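Local coordinates for secreted protein ASP-2 (PDB 1U53) that is of unknown molecular function but belongs to the CAP (pathogenesis-related-1) family and is a secreted hookworm antigen studied as a vaccine candidate, at residues R17-E22 and A100-S105; M23-R28 and M50-Y55; A44-K49 and G178-K183; E85-S90 and Y158-Y163; G110-K115 and G133-M138. All blocks are in the same frame, centred on the assembly; numbering follows the deposited sequence.

Interaction 1 of 5, residues R17-E22 and A100-S105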
# COMPACT_ATOMS: atom_id res chain seq x y z
N ARG A 17 -9.68 9.11 -2.44
CA ARG A 17 -9.88 7.82 -1.80
C ARG A 17 -9.97 6.77 -2.89
O ARG A 17 -9.38 5.70 -2.77
CB ARG A 17 -11.19 7.81 -1.02
CG ARG A 17 -11.24 8.78 0.11
CD ARG A 17 -12.58 8.61 0.89
NE ARG A 17 -12.52 9.41 2.12
CZ ARG A 17 -13.28 10.46 2.37
NH1 ARG A 17 -14.26 10.79 1.53
NH2 ARG A 17 -13.16 11.12 3.50
N GLN A 18 -10.72 7.05 -3.96
CA GLN A 18 -10.85 6.10 -5.05
C GLN A 18 -9.51 5.84 -5.70
O GLN A 18 -9.18 4.70 -6.01
CB GLN A 18 -11.85 6.61 -6.09
CG GLN A 18 -13.27 6.59 -5.53
CD GLN A 18 -14.33 7.06 -6.53
OE1 GLN A 18 -14.03 7.71 -7.53
NE2 GLN A 18 -15.58 6.72 -6.25
N LYS A 19 -8.71 6.89 -5.86
CA LYS A 19 -7.41 6.71 -6.51
C LYS A 19 -6.53 5.81 -5.69
O LYS A 19 -5.91 4.87 -6.20
CB LYS A 19 -6.75 8.07 -6.77
CG LYS A 19 -5.44 8.02 -7.54
CD LYS A 19 -5.70 7.48 -8.94
CE LYS A 19 -4.49 7.53 -9.81
NZ LYS A 19 -4.80 6.79 -11.09
N PHE A 20 -6.51 6.04 -4.38
CA PHE A 20 -5.67 5.19 -3.51
C PHE A 20 -6.09 3.73 -3.60
O PHE A 20 -5.27 2.86 -3.80
CB PHE A 20 -5.76 5.63 -2.04
CG PHE A 20 -4.79 6.71 -1.66
CD1 PHE A 20 -3.41 6.51 -1.80
CD2 PHE A 20 -5.23 7.93 -1.19
CE1 PHE A 20 -2.48 7.56 -1.43
CE2 PHE A 20 -4.31 8.95 -0.81
CZ PHE A 20 -2.95 8.74 -0.95
N LEU A 21 -7.40 3.46 -3.45
CA LEU A 21 -7.84 2.08 -3.45
C LEU A 21 -7.63 1.42 -4.83
O LEU A 21 -7.10 0.30 -4.93
CB LEU A 21 -9.33 2.01 -3.07
CG LEU A 21 -9.82 0.58 -2.92
CD1 LEU A 21 -9.15 -0.18 -1.71
CD2 LEU A 21 -11.32 0.54 -2.81
N GLU A 22 -8.01 2.11 -5.91
CA GLU A 22 -7.85 1.49 -7.25
C GLU A 22 -6.39 1.22 -7.61
O GLU A 22 -6.08 0.13 -8.13
CB GLU A 22 -8.48 2.40 -8.30
CG GLU A 22 -9.98 2.40 -8.08
CD GLU A 22 -10.70 3.37 -8.94
OE1 GLU A 22 -10.05 3.93 -9.85
OE2 GLU A 22 -11.93 3.57 -8.68
N ALA A 100 -1.81 13.73 -5.64
CA ALA A 100 -0.86 13.34 -4.57
C ALA A 100 -1.01 11.83 -4.27
O ALA A 100 -0.03 11.14 -4.05
CB ALA A 100 -1.14 14.14 -3.32
N ALA A 101 -2.23 11.32 -4.32
CA ALA A 101 -2.45 9.89 -4.10
C ALA A 101 -1.71 9.07 -5.16
O ALA A 101 -1.12 8.02 -4.88
CB ALA A 101 -3.96 9.59 -4.16
N GLU A 102 -1.78 9.55 -6.40
CA GLU A 102 -1.14 8.87 -7.51
C GLU A 102 0.36 8.90 -7.31
O GLU A 102 1.05 7.88 -7.46
CB GLU A 102 -1.48 9.61 -8.80
CG GLU A 102 -0.97 8.90 -10.04
CD GLU A 102 -1.41 9.63 -11.29
OE1 GLU A 102 -2.09 10.68 -11.14
OE2 GLU A 102 -1.13 9.15 -12.40
N GLN A 103 0.88 10.06 -6.95
CA GLN A 103 2.35 10.18 -6.81
C GLN A 103 2.87 9.32 -5.68
O GLN A 103 3.94 8.69 -5.78
CB GLN A 103 2.72 11.63 -6.57
CG GLN A 103 2.43 12.51 -7.75
CD GLN A 103 3.31 13.78 -7.74
OE1 GLN A 103 3.97 14.10 -6.74
NE2 GLN A 103 3.28 14.51 -8.86
N ALA A 104 2.13 9.30 -4.57
CA ALA A 104 2.59 8.51 -3.41
C ALA A 104 2.60 7.04 -3.73
O ALA A 104 3.55 6.32 -3.45
CB ALA A 104 1.70 8.76 -2.21
N SER A 105 1.53 6.60 -4.40
CA SER A 105 1.38 5.17 -4.67
C SER A 105 2.46 4.76 -5.65
O SER A 105 3.05 3.69 -5.49
CB SER A 105 -0.02 4.88 -5.23
OG SER A 105 -1.05 5.28 -4.28
O HOH W 1 -2.51 6.81 -12.52
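F20 lays one ring face over A101, whose CB sits 3.3 Å above the ring plane and almost directly over its centre, a CH-pi contact tilted only 12° from the ring normal. This is helix-to-helix packing within the layer that helices 14-32 and 97-109 form on one side of the central sheet of the alpha-beta-alpha sandwich of the CAP family. The two segments run nearly parallel, with their axes 8.8 Å apart and crossing at -23°. The small side chain of A101 allows the close approach: its CA also lies 3.4 Å from F20 CZ. At the ring edge A104 CB comes to 4.4 Å from F20 CE1, while S105 OG approaches F20 CD1 obliquely. The ring also packs on V159, C161, L146 and V150, so it touches the strands as well as the second helix.

At the outer margin K19 and E102 take over. With K19 CG turned away from the backbone N (chi1 -175°) and the chain bent at the next bond, CE rests 3.8 Å from E102 CG and the ammonium stops beside the carboxylate without a direct salt bridge. A water bridges the gap, accepting from K19 NZ and giving a weak bond to E102 OE2. S105 is held within its own helix: the carbonyl oxygen of A101 receives S105 OG (2.8 Å) and S105 N (3.0 Å) from opposite faces of its plane.

Interaction 2 of 5, residues M23-R28 and M50-Y55; sequences MHNSLR and MKTMAY. Unlike the reference sequence in segment 23-28: M23 (reference Leu).
Segment 50-55 runs in extended form alongside helix segment 23-28 and opposite to its direction, with CA of N25 6.2 Å from CA of T52. It leads into the short edge strand 54-55 of the CAP-fold sheet, so the contact straps this approach to helix 14-32. The N25 carboxamide clasps the backbone of M53 at both ends: OD1 accepts from M53 N (2.9 Å) on a lone pair, in the carbonyl plane, and ND2 donates to M53 O at 3.1 Å with a nearly straight bond of 169°. The amide thereby pairs with M53 much as a neighbouring strand would.

R28 grips K51 O with two nitrogens. A bend at chi3 (71°) presents the guanidinium side-on, and NE and NH2 both donate to this carbonyl oxygen in bent bonds, close to the guanidinium plane. M50 SD lies 3.6 Å over the centre of one face, and M53 CG covers the opposite face toward the rim. NH1 has further acceptors in M138 O and W140 O, so this buried group is well supplied with carbonyls. The extended M53 chain lies across R28, with SD 3.8 Å from H24 CB and CE ending 3.5 Å from R28 NH1.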
# COMPACT_ATOMS: atom_id res chain seq x y z
N MET A 23 -5.51 2.18 -7.31
CA MET A 23 -4.07 2.03 -7.54
C MET A 23 -3.54 0.88 -6.72
O MET A 23 -2.76 0.07 -7.19
CB MET A 23 -3.29 3.26 -7.11
CG MET A 23 -3.57 4.44 -7.85
SD MET A 23 -2.24 5.00 -8.92
CE MET A 23 -0.69 4.31 -8.63
N HIS A 24 -3.94 0.80 -5.45
CA HIS A 24 -3.43 -0.35 -4.68
C HIS A 24 -3.87 -1.68 -5.24
O HIS A 24 -3.06 -2.63 -5.37
CB HIS A 24 -3.82 -0.25 -3.20
CG HIS A 24 -2.88 0.61 -2.39
ND1 HIS A 24 -2.86 1.99 -2.46
CD2 HIS A 24 -1.96 0.27 -1.46
CE1 HIS A 24 -1.94 2.46 -1.63
NE2 HIS A 24 -1.38 1.42 -1.02
N ASN A 25 -5.16 -1.80 -5.57
CA ASN A 25 -5.63 -3.10 -6.10
C ASN A 25 -5.09 -3.41 -7.48
O ASN A 25 -4.75 -4.56 -7.78
CB ASN A 25 -7.13 -3.20 -6.08
CG ASN A 25 -7.64 -3.50 -4.70
OD1 ASN A 25 -7.00 -4.24 -3.97
ND2 ASN A 25 -8.76 -2.89 -4.31
N SER A 26 -4.94 -2.37 -8.29
CA SER A 26 -4.34 -2.53 -9.62
C SER A 26 -2.91 -3.09 -9.53
O SER A 26 -2.54 -3.98 -10.25
CB SER A 26 -4.24 -1.15 -10.28
OG SER A 26 -3.57 -1.21 -11.53
N LEU A 27 -2.11 -2.50 -8.67
CA LEU A 27 -0.71 -2.87 -8.56
C LEU A 27 -0.57 -4.22 -7.87
O LEU A 27 0.28 -5.04 -8.28
CB LEU A 27 0.04 -1.75 -7.81
CG LEU A 27 0.14 -0.44 -8.60
CD1 LEU A 27 0.61 0.73 -7.74
CD2 LEU A 27 1.10 -0.61 -9.77
N ARG A 28 -1.40 -4.47 -6.84
CA ARG A 28 -1.44 -5.85 -6.30
C ARG A 28 -1.73 -6.85 -7.41
O ARG A 28 -1.15 -7.95 -7.44
CB ARG A 28 -2.50 -5.94 -5.18
CG ARG A 28 -1.98 -5.20 -3.98
CD ARG A 28 -3.07 -4.94 -2.91
NE ARG A 28 -3.50 -6.17 -2.20
CZ ARG A 28 -2.91 -6.65 -1.09
NH1 ARG A 28 -1.83 -6.07 -0.56
NH2 ARG A 28 -3.40 -7.74 -0.53
N MET A 50 -3.39 -13.40 -3.63
CA MET A 50 -3.29 -11.98 -3.28
C MET A 50 -4.69 -11.41 -3.04
O MET A 50 -5.57 -11.46 -3.93
CB MET A 50 -2.61 -11.26 -4.45
CG MET A 50 -2.44 -9.78 -4.25
SD MET A 50 -1.22 -9.34 -2.99
CE MET A 50 0.33 -9.71 -3.82
N LYS A 51 -4.90 -10.83 -1.86
CA LYS A 51 -6.25 -10.43 -1.50
C LYS A 51 -6.56 -9.02 -2.00
O LYS A 51 -5.68 -8.14 -2.04
CB LYS A 51 -6.45 -10.56 0.03
CG LYS A 51 -6.08 -11.97 0.54
CD LYS A 51 -6.65 -12.20 1.96
CE LYS A 51 -6.55 -13.72 2.37
NZ LYS A 51 -6.89 -13.82 3.82
N THR A 52 -7.82 -8.84 -2.39
CA THR A 52 -8.34 -7.49 -2.70
C THR A 52 -8.44 -6.65 -1.42
O THR A 52 -8.93 -7.13 -0.37
CB THR A 52 -9.76 -7.63 -3.32
OG1 THR A 52 -9.69 -8.44 -4.49
CG2 THR A 52 -10.26 -6.29 -3.78
N MET A 53 -8.02 -5.38 -1.53
CA MET A 53 -8.21 -4.42 -0.46
C MET A 53 -9.57 -3.70 -0.56
O MET A 53 -10.15 -3.54 -1.65
CB MET A 53 -7.12 -3.33 -0.44
CG MET A 53 -5.76 -3.83 -0.03
SD MET A 53 -4.56 -2.52 -0.26
CE MET A 53 -3.23 -3.10 0.78
N ALA A 54 -10.08 -3.32 0.61
CA ALA A 54 -11.28 -2.48 0.72
C ALA A 54 -10.88 -1.21 1.45
O ALA A 54 -10.00 -1.24 2.31
CB ALA A 54 -12.37 -3.16 1.54
N TYR A 55 -11.57 -0.12 1.16
CA TYR A 55 -11.32 1.15 1.84
C TYR A 55 -11.97 1.13 3.20
O TYR A 55 -13.05 0.53 3.38
CB TYR A 55 -11.83 2.36 1.02
CG TYR A 55 -11.07 3.62 1.39
CD1 TYR A 55 -9.79 3.88 0.85
CD2 TYR A 55 -11.58 4.52 2.33
CE1 TYR A 55 -9.06 5.04 1.23
CE2 TYR A 55 -10.86 5.68 2.72
CZ TYR A 55 -9.60 5.92 2.18
OH TYR A 55 -8.87 7.02 2.58

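Interaction 3 of 5, residues A44-K49 and G178-K183; sequences APKAAK and GEPCSK
K46 reaches across to segment 178-183 as a chain extended beyond CG. Its CB starts 3.3 Å from G178 O and close to P180 CD; farther out, CD passes 3.8 Å from P180 CD and equally near E179 OE1; at the tip, NZ makes only a long salt bridge of 3.8 Å to E179 OE1. The E179 side chain, bent at chi2 (-61°), runs beside the lysine and points the same way, leaving the ion pair at the surface.

The backbones carry the firmer links. G178 N donates to K46 O (3.0 Å) from well above the carbonyl plane, and K183 N donates to A48 O at 3.0 Å. Between these bonds E179-S182 folds into a type II beta turn that wraps round A48, whose CB lies 3.7 Å from K183 CG. P180 CA makes a CA-H...O contact with A47 O, and a water links the same oxygen to C181 N. The disulfide C181-C187 ties the turn to strand 187-188. The contact thus joins the loop between helix 14-32 and strand 54-55, itself bonded through A47 to A32 of that helix, to the cysteine-rich tail that follows strand 157-164.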
# COMPACT_ATOMS: atom_id res chain seq x y z
N ALA A 44 8.43 -9.81 -10.54
CA ALA A 44 8.05 -10.38 -9.23
C ALA A 44 7.30 -11.71 -9.44
O ALA A 44 6.62 -11.91 -10.46
CB ALA A 44 7.20 -9.37 -8.44
N PRO A 45 7.47 -12.66 -8.52
CA PRO A 45 6.71 -13.90 -8.72
C PRO A 45 5.21 -13.78 -8.64
O PRO A 45 4.69 -12.96 -7.90
CB PRO A 45 7.17 -14.82 -7.57
CG PRO A 45 7.96 -13.98 -6.66
CD PRO A 45 8.37 -12.71 -7.35
N LYS A 46 4.52 -14.70 -9.32
CA LYS A 46 3.06 -14.74 -9.25
C LYS A 46 2.63 -15.11 -7.84
O LYS A 46 3.34 -15.84 -7.13
CB LYS A 46 2.45 -15.74 -10.25
CG LYS A 46 2.77 -15.34 -11.69
CD LYS A 46 2.31 -16.43 -12.70
CE LYS A 46 2.65 -15.97 -14.13
NZ LYS A 46 2.23 -16.97 -15.14
N ALA A 47 1.46 -14.61 -7.47
CA ALA A 47 0.94 -14.74 -6.10
C ALA A 47 -0.25 -15.66 -6.17
O ALA A 47 -1.15 -15.43 -7.00
CB ALA A 47 0.51 -13.38 -5.56
N ALA A 48 -0.30 -16.63 -5.25
CA ALA A 48 -1.35 -17.66 -5.29
C ALA A 48 -2.69 -17.20 -4.70
O ALA A 48 -3.73 -17.82 -4.97
CB ALA A 48 -0.89 -18.91 -4.51
N LYS A 49 -2.65 -16.17 -3.86
CA LYS A 49 -3.86 -15.72 -3.13
C LYS A 49 -3.72 -14.27 -2.67
O LYS A 49 -3.88 -13.93 -1.47
CB LYS A 49 -4.19 -16.65 -1.95
CG LYS A 49 -3.10 -16.82 -0.90
CD LYS A 49 -3.57 -17.83 0.20
CE LYS A 49 -4.78 -17.30 0.96
NZ LYS A 49 -5.16 -18.28 2.11
N GLY A 178 2.61 -18.67 -6.26
CA GLY A 178 2.00 -19.72 -7.05
C GLY A 178 1.11 -19.09 -8.10
O GLY A 178 0.99 -17.86 -8.18
N GLU A 179 0.47 -19.93 -8.92
CA GLU A 179 -0.38 -19.40 -9.99
C GLU A 179 -1.50 -18.59 -9.40
O GLU A 179 -2.02 -18.95 -8.37
CB GLU A 179 -0.96 -20.55 -10.84
CG GLU A 179 0.04 -21.18 -11.78
CD GLU A 179 0.60 -20.18 -12.80
OE1 GLU A 179 -0.14 -19.26 -13.21
OE2 GLU A 179 1.78 -20.31 -13.17
N PRO A 180 -1.85 -17.44 -10.03
CA PRO A 180 -2.89 -16.55 -9.52
C PRO A 180 -4.15 -17.32 -9.21
O PRO A 180 -4.55 -18.18 -10.01
CB PRO A 180 -3.14 -15.58 -10.68
CG PRO A 180 -2.01 -15.67 -11.57
CD PRO A 180 -1.22 -16.93 -11.26
N CYS A 181 -4.73 -17.03 -8.04
CA CYS A 181 -5.95 -17.64 -7.52
C CYS A 181 -5.90 -19.15 -7.22
O CYS A 181 -6.93 -19.76 -6.86
CB CYS A 181 -7.14 -17.36 -8.43
SG CYS A 181 -7.88 -15.69 -8.27
N SER A 182 -4.72 -19.74 -7.33
CA SER A 182 -4.58 -21.18 -7.12
C SER A 182 -4.79 -21.60 -5.69
O SER A 182 -5.03 -22.79 -5.42
CB SER A 182 -3.24 -21.69 -7.62
OG SER A 182 -2.17 -21.02 -6.98
N LYS A 183 -4.71 -20.66 -4.75
CA LYS A 183 -5.09 -20.95 -3.37
C LYS A 183 -6.27 -20.11 -2.91
O LYS A 183 -6.42 -19.81 -1.74
CB LYS A 183 -3.90 -20.77 -2.40
CG LYS A 183 -2.68 -21.64 -2.69
CD LYS A 183 -2.86 -23.04 -2.18
CE LYS A 183 -1.63 -23.48 -1.36
NZ LYS A 183 -1.58 -22.81 -0.05
O HOH W 2 -3.83 -14.59 -6.29

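Interaction 4 of 5, residues E85-S90 and Y158-Y163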
# COMPACT_ATOMS: atom_id res chain seq x y z
N GLU A 85 1.90 1.28 7.88
CA GLU A 85 1.84 2.68 7.49
C GLU A 85 2.91 2.99 6.44
O GLU A 85 4.10 2.56 6.58
CB GLU A 85 2.12 3.55 8.70
CG GLU A 85 2.03 5.10 8.41
CD GLU A 85 2.28 5.86 9.70
OE1 GLU A 85 3.45 5.88 10.16
OE2 GLU A 85 1.29 6.33 10.31
N ASN A 86 2.51 3.74 5.40
CA ASN A 86 3.47 4.29 4.40
C ASN A 86 3.29 5.78 4.40
O ASN A 86 2.17 6.28 4.48
CB ASN A 86 3.12 3.82 3.00
CG ASN A 86 3.65 2.42 2.71
OD1 ASN A 86 4.65 2.03 3.32
ND2 ASN A 86 3.07 1.73 1.72
N ILE A 87 4.40 6.53 4.33
CA ILE A 87 4.26 7.99 4.31
C ILE A 87 4.98 8.57 3.07
O ILE A 87 5.88 7.93 2.50
CB ILE A 87 4.81 8.66 5.60
CG1 ILE A 87 6.30 8.41 5.77
CG2 ILE A 87 3.98 8.21 6.80
CD1 ILE A 87 6.88 9.11 7.02
N PHE A 88 4.52 9.74 2.61
CA PHE A 88 5.09 10.35 1.39
C PHE A 88 4.95 11.84 1.51
O PHE A 88 3.98 12.33 2.12
CB PHE A 88 4.33 9.87 0.13
CG PHE A 88 4.63 10.65 -1.14
CD1 PHE A 88 5.70 10.31 -1.95
CD2 PHE A 88 3.80 11.70 -1.53
CE1 PHE A 88 5.96 11.04 -3.16
CE2 PHE A 88 4.06 12.45 -2.71
CZ PHE A 88 5.15 12.10 -3.52
N MET A 89 5.88 12.59 0.93
CA MET A 89 5.65 14.04 0.89
C MET A 89 6.16 14.60 -0.43
O MET A 89 7.11 14.08 -1.04
CB MET A 89 6.34 14.77 2.04
CG MET A 89 7.86 14.59 2.04
SD MET A 89 8.59 15.56 3.37
CE MET A 89 8.60 17.14 2.61
N SER A 90 5.53 15.72 -0.82
CA SER A 90 5.97 16.51 -1.94
C SER A 90 6.08 17.96 -1.50
O SER A 90 5.34 18.41 -0.66
CB SER A 90 4.88 16.46 -3.02
OG SER A 90 5.09 17.44 -4.02
N TYR A 158 1.43 16.31 2.45
CA TYR A 158 1.85 15.17 3.26
C TYR A 158 0.80 14.06 3.16
O TYR A 158 -0.39 14.29 3.40
CB TYR A 158 2.06 15.64 4.71
CG TYR A 158 2.49 14.58 5.68
CD1 TYR A 158 3.42 13.59 5.32
CD2 TYR A 158 2.07 14.61 7.00
CE1 TYR A 158 3.85 12.61 6.23
CE2 TYR A 158 2.47 13.62 7.92
CZ TYR A 158 3.36 12.64 7.53
OH TYR A 158 3.76 11.69 8.45
N VAL A 159 1.24 12.86 2.76
CA VAL A 159 0.33 11.74 2.48
C VAL A 159 0.66 10.63 3.43
O VAL A 159 1.83 10.21 3.53
CB VAL A 159 0.55 11.20 1.06
CG1 VAL A 159 -0.29 9.97 0.76
CG2 VAL A 159 0.29 12.33 0.02
N VAL A 160 -0.36 10.09 4.05
CA VAL A 160 -0.19 8.94 4.91
C VAL A 160 -1.23 7.91 4.52
O VAL A 160 -2.41 8.22 4.48
CB VAL A 160 -0.42 9.36 6.38
CG1 VAL A 160 -0.30 8.16 7.35
CG2 VAL A 160 0.59 10.40 6.80
N CYS A 161 -0.81 6.67 4.26
CA CYS A 161 -1.76 5.55 4.17
C CYS A 161 -1.53 4.56 5.32
O CYS A 161 -0.38 4.33 5.70
CB CYS A 161 -1.56 4.76 2.88
SG CYS A 161 -2.25 5.60 1.43
N GLN A 162 -2.60 4.02 5.89
CA GLN A 162 -2.41 2.94 6.86
C GLN A 162 -3.09 1.68 6.34
O GLN A 162 -3.94 1.74 5.47
CB GLN A 162 -2.86 3.35 8.28
CG GLN A 162 -1.86 4.34 8.88
CD GLN A 162 -2.30 5.02 10.17
OE1 GLN A 162 -3.37 4.72 10.69
NE2 GLN A 162 -1.45 5.92 10.72
N TYR A 163 -2.72 0.54 6.93
CA TYR A 163 -2.91 -0.79 6.31
C TYR A 163 -3.30 -1.79 7.40
O TYR A 163 -2.53 -1.97 8.39
CB TYR A 163 -1.55 -1.22 5.74
CG TYR A 163 -1.14 -0.38 4.55
CD1 TYR A 163 -1.49 -0.76 3.26
CD2 TYR A 163 -0.36 0.77 4.72
CE1 TYR A 163 -1.11 0.04 2.16
CE2 TYR A 163 0.03 1.57 3.61
CZ TYR A 163 -0.30 1.18 2.36
OH TYR A 163 0.07 2.01 1.32
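V160 fits between the side chains of its own strand and those of the strand opposite: CG2 lies 3.6 Å above the Y158 ring plane, toward the rim, and touches I87 CG2 at 4.0 Å, while CG1 fills the angle beside E85 CG. I87 in turn lodges its CB obliquely against Y158 CE1. On this face of the sheet, which helix 57-67 covers through A63 and A67 against V160, Q162 lies side by side with E85. Its NE2 donates to E85 OE2 at 2.8 Å on the anti side, with carboxylate and amide planes 35° apart. The extended E85 chain (chi1 -178°) carries OE2 to that bond and to two more, from S75 OG and N66 ND2; three donors in all meet this buried oxygen.

The opposite face has another relief. V159 CG2 meets the F88 ring at its edge, 3.9 Å from CD2, and A104 of helix 97-109 packs on F88. At the far end the Y163 ring turns its edge to E85 N at the start of the first strand. The N86 amide stands steeply to that ring, and ND2 donates to Y163 OH (3.0 Å) in a bent bond, the hydroxyl tilted out of the amide plane; ND2 also donates to H134 O. The hydroxyl is also bonded to H24 NE2.

Between the two faces N86 pairs with C161, and F88 with V159, as hydrogen-bonded antiparallel pairs, N86 N lying 3.0 Å from C161 O. Strand 84-90 thereby forms an outer edge of the central sheet, the middle layer of the alpha-beta-alpha sandwich of CAP proteins.

Interaction 5 of 5, residues G110-K115 and G133-M138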
# COMPACT_ATOMS: atom_id res chain seq x y z
N GLY A 110 7.31 1.93 -6.63
CA GLY A 110 8.51 1.99 -7.48
C GLY A 110 9.76 1.38 -6.88
O GLY A 110 10.70 1.10 -7.62
N GLU A 111 9.74 1.12 -5.57
CA GLU A 111 10.83 0.42 -4.86
C GLU A 111 11.13 -0.95 -5.50
O GLU A 111 12.29 -1.37 -5.53
CB GLU A 111 10.47 0.29 -3.37
CG GLU A 111 10.49 1.68 -2.73
CD GLU A 111 10.13 1.70 -1.27
OE1 GLU A 111 9.59 0.68 -0.78
OE2 GLU A 111 10.40 2.77 -0.63
N LEU A 112 10.10 -1.64 -6.01
CA LEU A 112 10.34 -2.98 -6.59
C LEU A 112 11.24 -2.84 -7.83
O LEU A 112 12.25 -3.53 -7.92
CB LEU A 112 8.99 -3.62 -6.99
CG LEU A 112 9.09 -4.93 -7.81
CD1 LEU A 112 9.78 -6.05 -7.00
CD2 LEU A 112 7.66 -5.32 -8.28
N ALA A 113 10.88 -1.95 -8.74
CA ALA A 113 11.68 -1.78 -9.97
C ALA A 113 13.04 -1.12 -9.73
O ALA A 113 14.03 -1.48 -10.39
CB ALA A 113 10.92 -0.98 -11.00
N GLU A 114 13.09 -0.14 -8.84
CA GLU A 114 14.37 0.55 -8.60
C GLU A 114 15.38 -0.17 -7.73
O GLU A 114 16.60 -0.17 -8.07
CB GLU A 114 14.14 1.94 -8.01
CG GLU A 114 15.46 2.75 -7.97
CD GLU A 114 15.35 4.05 -7.18
OE1 GLU A 114 14.23 4.44 -6.78
OE2 GLU A 114 16.42 4.69 -6.95
N LYS A 115 14.93 -0.70 -6.59
CA LYS A 115 15.81 -1.35 -5.61
C LYS A 115 15.88 -2.86 -5.79
O LYS A 115 16.90 -3.47 -5.43
CB LYS A 115 15.39 -1.03 -4.18
CG LYS A 115 15.28 0.51 -3.93
CD LYS A 115 16.51 1.24 -4.41
CE LYS A 115 16.66 2.60 -3.70
NZ LYS A 115 17.77 3.42 -4.33
N GLY A 133 10.43 -1.35 1.86
CA GLY A 133 9.37 -1.59 2.81
C GLY A 133 8.06 -0.87 2.51
O GLY A 133 7.00 -1.24 3.03
N HIS A 134 8.09 0.13 1.65
CA HIS A 134 6.81 0.74 1.27
C HIS A 134 6.12 -0.16 0.24
O HIS A 134 4.92 -0.38 0.31
CB HIS A 134 6.98 2.15 0.70
CG HIS A 134 7.69 3.09 1.62
ND1 HIS A 134 9.01 3.45 1.44
CD2 HIS A 134 7.27 3.76 2.71
CE1 HIS A 134 9.37 4.30 2.39
NE2 HIS A 134 8.33 4.49 3.19
N TYR A 135 6.86 -0.63 -0.77
CA TYR A 135 6.32 -1.63 -1.69
C TYR A 135 5.78 -2.87 -1.00
O TYR A 135 4.65 -3.30 -1.31
CB TYR A 135 7.41 -2.02 -2.73
CG TYR A 135 7.08 -3.31 -3.46
CD1 TYR A 135 6.15 -3.33 -4.48
CD2 TYR A 135 7.67 -4.52 -3.08
CE1 TYR A 135 5.84 -4.50 -5.15
CE2 TYR A 135 7.36 -5.70 -3.74
CZ TYR A 135 6.44 -5.67 -4.75
OH TYR A 135 6.12 -6.83 -5.40
N THR A 136 6.56 -3.45 -0.09
CA THR A 136 6.14 -4.73 0.50
C THR A 136 4.85 -4.55 1.30
O THR A 136 4.04 -5.46 1.40
CB THR A 136 7.25 -5.35 1.39
OG1 THR A 136 7.61 -4.41 2.41
CG2 THR A 136 8.45 -5.67 0.58
N GLN A 137 4.65 -3.37 1.90
CA GLN A 137 3.37 -3.14 2.55
C GLN A 137 2.21 -3.01 1.53
O GLN A 137 1.12 -3.52 1.75
CB GLN A 137 3.44 -1.94 3.52
CG GLN A 137 2.11 -1.60 4.18
CD GLN A 137 1.52 -2.74 5.07
OE1 GLN A 137 0.73 -3.61 4.59
NE2 GLN A 137 1.84 -2.69 6.35
N MET A 138 2.46 -2.37 0.38
CA MET A 138 1.37 -2.22 -0.57
C MET A 138 0.89 -3.59 -1.05
O MET A 138 -0.29 -3.75 -1.33
CB MET A 138 1.83 -1.43 -1.81
CG MET A 138 1.90 0.05 -1.54
SD MET A 138 2.34 0.97 -3.06
CE MET A 138 0.73 0.91 -3.89
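With CG of E111 opposite its carbonyl carbon (chi1 -68°) and the chain extended beyond CG, the carboxylate reaches the amino-terminal turn of helix 133-138. There H134 turns ND1 to meet it. ND1 donates to OE2 of E111 at 2.6 Å and 169°, on the syn side of the oxygen and close to the imidazole plane, although carboxylate and ring planes stand 48° apart. The other oxygen takes backbone donors: Y135 N bonds to E111 OE1 (3.0 Å) from above the carboxylate plane, and H134 N adds a weaker bond. A carboxylate lying on the first N-H groups of a helix would be expected to gain from the helix dipole.

Residues 133-138 open the G-H-Y-T-Q-M-V-W signature of CAP proteins, and E111 and H134 probably correspond to the glutamate-histidine pair that lines the central cavity in relatives. W108 stacks on the H134 ring. On the other flank L112 covers the Y135 ring: CB stands 3.7 Å above the plane over its centre, and L112 CD2 touches Y135 CE1 at 3.7 Å. F109 meets the same tyrosine edge-to-face, and L112 CD2 also comes within 3.6 Å of Y135 OH.

Helix 14-32 is shared by interactions 1 and 2, which lie 11 Å apart between centres and touch where S105 CB meets M23 CE at 3.5 Å. Interaction 1 rests on the sheet of interaction 4 through F20 CZ and V159 CG1 (3.4 Å). Helix 133-138 of interaction 5, whose histidine-glutamate pair probably belongs to the family's central cavity, is held at two places: H134 O by N86 ND2 (3.1 Å) and M138 O, at its last residue, by R28 NH1 (2.9 Å). H24 NE2 meets Y163 OH at 2.8 Å, tying interactions 2 and 4. Interaction 3 lies farther out, about 14 Å from interactions 1 and 4 at the nearest atoms; its residues 44-49 run straight into 50-55, and A44 CB touches L112 CD2 (4.1 Å).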